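Local coordinates for protein type II secretion chaperone CpaB (Acinetobacter nosocomialis M2, PDB 6O38) that serves as the chaperone of the type II-secreted metalloprotease CpaA, binding it in a complex that probably readies it for secretion, at residues D84-Q89 / N126-T131. Sequence-based numbering, arbitrary orientation.
Sequences DTVKFQ and NFFTIT
A T-shaped pair of phenylalanines, Phe88 and Phe128, joins two strands that face each other across the buried interior of a strongly curved antiparallel sheet. The edge of the Phe88 ring points at one face of Phe128, with centroids 4.8 Å apart and planes at 72°. Phe88 CE2 sits over the centre of the Phe128 ring, while Phe88 CZ, beside it on the same edge, comes to 3.5 Å from Phe128 CD2. Phe128 places CG between its own backbone N and carbonyl carbon (chi1 63°), and with this torsion one face of its ring is presented to Phe88. Phe88, by contrast, holds CG beside the backbone N and opposite the carbonyl carbon (chi1 -59°), and its ring reaches inward edge first. Val86, two residues earlier on the same strand, adds an apolar contact, its CG1 lying oblique to the Phe128 ring, 3.9 Å from Phe128 CZ. The CA atoms of Phe88 and Phe128 remain 10.2 Å apart, and side chains alone bridge the strands. Phe118 also meets the Phe128 ring, and Ile143 packs against Phe88, extending the apolar cluster. Strands 95-106 and 111-118 separate strands 85-90 and 127-133 in sheet order, yet side chains from the concave side meet across the interior, as in barrel-like antiparallel folds.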
loop_
_atom_site.group_PDB
_atom_site.type_symbol
_atom_site.label_atom_id
_atom_site.label_comp_id
_atom_site.label_asym_id
_atom_site.label_seq_id
_atom_site.Cartn_x
_atom_site.Cartn_y
_atom_site.Cartn_z
ATOM N N ASP G 84 -12.234 7.700 16.049
ATOM C CA ASP G 84 -11.391 7.120 17.083
ATOM C C ASP G 84 -10.070 6.630 16.495
ATOM O O ASP G 84 -9.964 6.308 15.308
ATOM C CB ASP G 84 -12.113 5.968 17.784
ATOM C CG ASP G 84 -13.268 6.443 18.644
ATOM O OD1 ASP G 84 -13.234 7.606 19.098
ATOM O OD2 ASP G 84 -14.208 5.652 18.869
ATOM N N THR G 85 -9.055 6.572 17.352
ATOM C CA THR G 85 -7.705 6.215 16.936
ATOM C C THR G 85 -7.487 4.711 17.047
ATOM O O THR G 85 -7.905 4.078 18.021
ATOM C CB THR G 85 -6.671 6.964 17.781
ATOM O OG1 THR G 85 -6.866 8.377 17.634
ATOM C CG2 THR G 85 -5.255 6.613 17.346
ATOM N N VAL G 86 -6.826 4.146 16.037
ATOM C CA VAL G 86 -6.539 2.719 15.961
ATOM C C VAL G 86 -5.068 2.546 15.604
ATOM O O VAL G 86 -4.527 3.299 14.787
ATOM C CB VAL G 86 -7.460 2.019 14.937
ATOM C CG1 VAL G 86 -6.687 1.042 14.067
ATOM C CG2 VAL G 86 -8.603 1.314 15.651
ATOM N N LYS G 87 -4.420 1.560 16.223
ATOM C CA LYS G 87 -2.984 1.351 16.088
ATOM C C LYS G 87 -2.697 -0.064 15.603
ATOM O O LYS G 87 -3.348 -1.022 16.031
ATOM C CB LYS G 87 -2.275 1.600 17.425
ATOM C CG LYS G 87 -0.760 1.642 17.346
ATOM C CD LYS G 87 -0.177 2.115 18.667
ATOM C CE LYS G 87 1.170 2.789 18.476
ATOM N NZ LYS G 87 1.604 3.496 19.712
ATOM N N PHE G 88 -1.714 -0.188 14.714
ATOM C CA PHE G 88 -1.262 -1.472 14.196
ATOM C C PHE G 88 0.204 -1.675 14.553
ATOM O O PHE G 88 1.018 -0.757 14.411
ATOM C CB PHE G 88 -1.435 -1.558 12.674
ATOM C CG PHE G 88 -2.852 -1.389 12.210
ATOM C CD1 PHE G 88 -3.707 -2.477 12.136
ATOM C CD2 PHE G 88 -3.328 -0.143 11.833
ATOM C CE1 PHE G 88 -5.011 -2.325 11.704
ATOM C CE2 PHE G 88 -4.630 0.015 11.398
ATOM C CZ PHE G 88 -5.473 -1.076 11.335
ATOM N N GLN G 89 0.540 -2.881 15.010
ATOM C CA GLN G 89 1.914 -3.233 15.356
ATOM C C GLN G 89 2.286 -4.529 14.647
ATOM O O GLN G 89 1.763 -5.598 14.978
ATOM C CB GLN G 89 2.094 -3.365 16.868
ATOM C CG GLN G 89 2.245 -2.032 17.582
ATOM C CD GLN G 89 2.722 -2.183 19.012
ATOM O OE1 GLN G 89 2.679 -3.274 19.580
ATOM N NE2 GLN G 89 3.185 -1.087 19.600
ATOM N N ASN G 126 -3.035 5.666 1.062
ATOM C CA ASN G 126 -2.958 4.693 2.141
ATOM C C ASN G 126 -4.240 4.705 2.959
ATOM O O ASN G 126 -4.833 5.761 3.195
ATOM C CB ASN G 126 -1.764 4.983 3.048
ATOM C CG ASN G 126 -0.454 5.041 2.282
ATOM O OD1 ASN G 126 0.468 5.760 2.664
ATOM N ND2 ASN G 126 -0.363 4.277 1.198
ATOM N N PHE G 127 -4.650 3.516 3.397
ATOM C CA PHE G 127 -5.857 3.325 4.190
ATOM C C PHE G 127 -5.881 1.875 4.652
ATOM O O PHE G 127 -5.050 1.059 4.244
ATOM C CB PHE G 127 -7.120 3.665 3.392
ATOM C CG PHE G 127 -7.434 2.682 2.296
ATOM C CD1 PHE G 127 -6.771 2.741 1.080
ATOM C CD2 PHE G 127 -8.404 1.707 2.476
ATOM C CE1 PHE G 127 -7.059 1.840 0.071
ATOM C CE2 PHE G 127 -8.698 0.804 1.469
ATOM C CZ PHE G 127 -8.024 0.872 0.265
ATOM N N PHE G 128 -6.850 1.563 5.508
ATOM C CA PHE G 128 -7.041 0.199 5.974
ATOM C C PHE G 128 -8.530 -0.086 6.106
ATOM O O PHE G 128 -9.349 0.825 6.253
ATOM C CB PHE G 128 -6.327 -0.055 7.312
ATOM C CG PHE G 128 -6.843 0.781 8.450
ATOM C CD1 PHE G 128 -6.296 2.024 8.716
ATOM C CD2 PHE G 128 -7.864 0.315 9.263
ATOM C CE1 PHE G 128 -6.767 2.794 9.763
ATOM C CE2 PHE G 128 -8.338 1.081 10.311
ATOM C CZ PHE G 128 -7.789 2.321 10.562
ATOM N N THR G 129 -8.872 -1.371 6.048
ATOM C CA THR G 129 -10.253 -1.816 6.167
ATOM C C THR G 129 -10.308 -3.013 7.101
ATOM O O THR G 129 -9.441 -3.889 7.050
ATOM C CB THR G 129 -10.869 -2.205 4.811
ATOM O OG1 THR G 129 -10.251 -3.404 4.328
ATOM C CG2 THR G 129 -10.692 -1.092 3.786
ATOM N N ILE G 130 -11.332 -3.046 7.948
ATOM C CA ILE G 130 -11.594 -4.171 8.837
ATOM C C ILE G 130 -13.029 -4.604 8.583
ATOM O O ILE G 130 -13.971 -3.869 8.906
ATOM C CB ILE G 130 -11.381 -3.818 10.316
ATOM C CG1 ILE G 130 -9.912 -3.483 10.582
ATOM C CG2 ILE G 130 -11.835 -4.964 11.207
ATOM C CD1 ILE G 130 -9.661 -2.895 11.954
ATOM N N THR G 131 -13.197 -5.790 8.011
ATOM C CA THR G 131 -14.508 -6.332 7.682
ATOM C C THR G 131 -14.741 -7.558 8.555
ATOM O O THR G 131 -13.944 -8.502 8.528
ATOM C CB THR G 131 -14.594 -6.685 6.198
ATOM O OG1 THR G 131 -13.929 -5.674 5.431
ATOM C CG2 THR G 131 -16.037 -6.739 5.757
#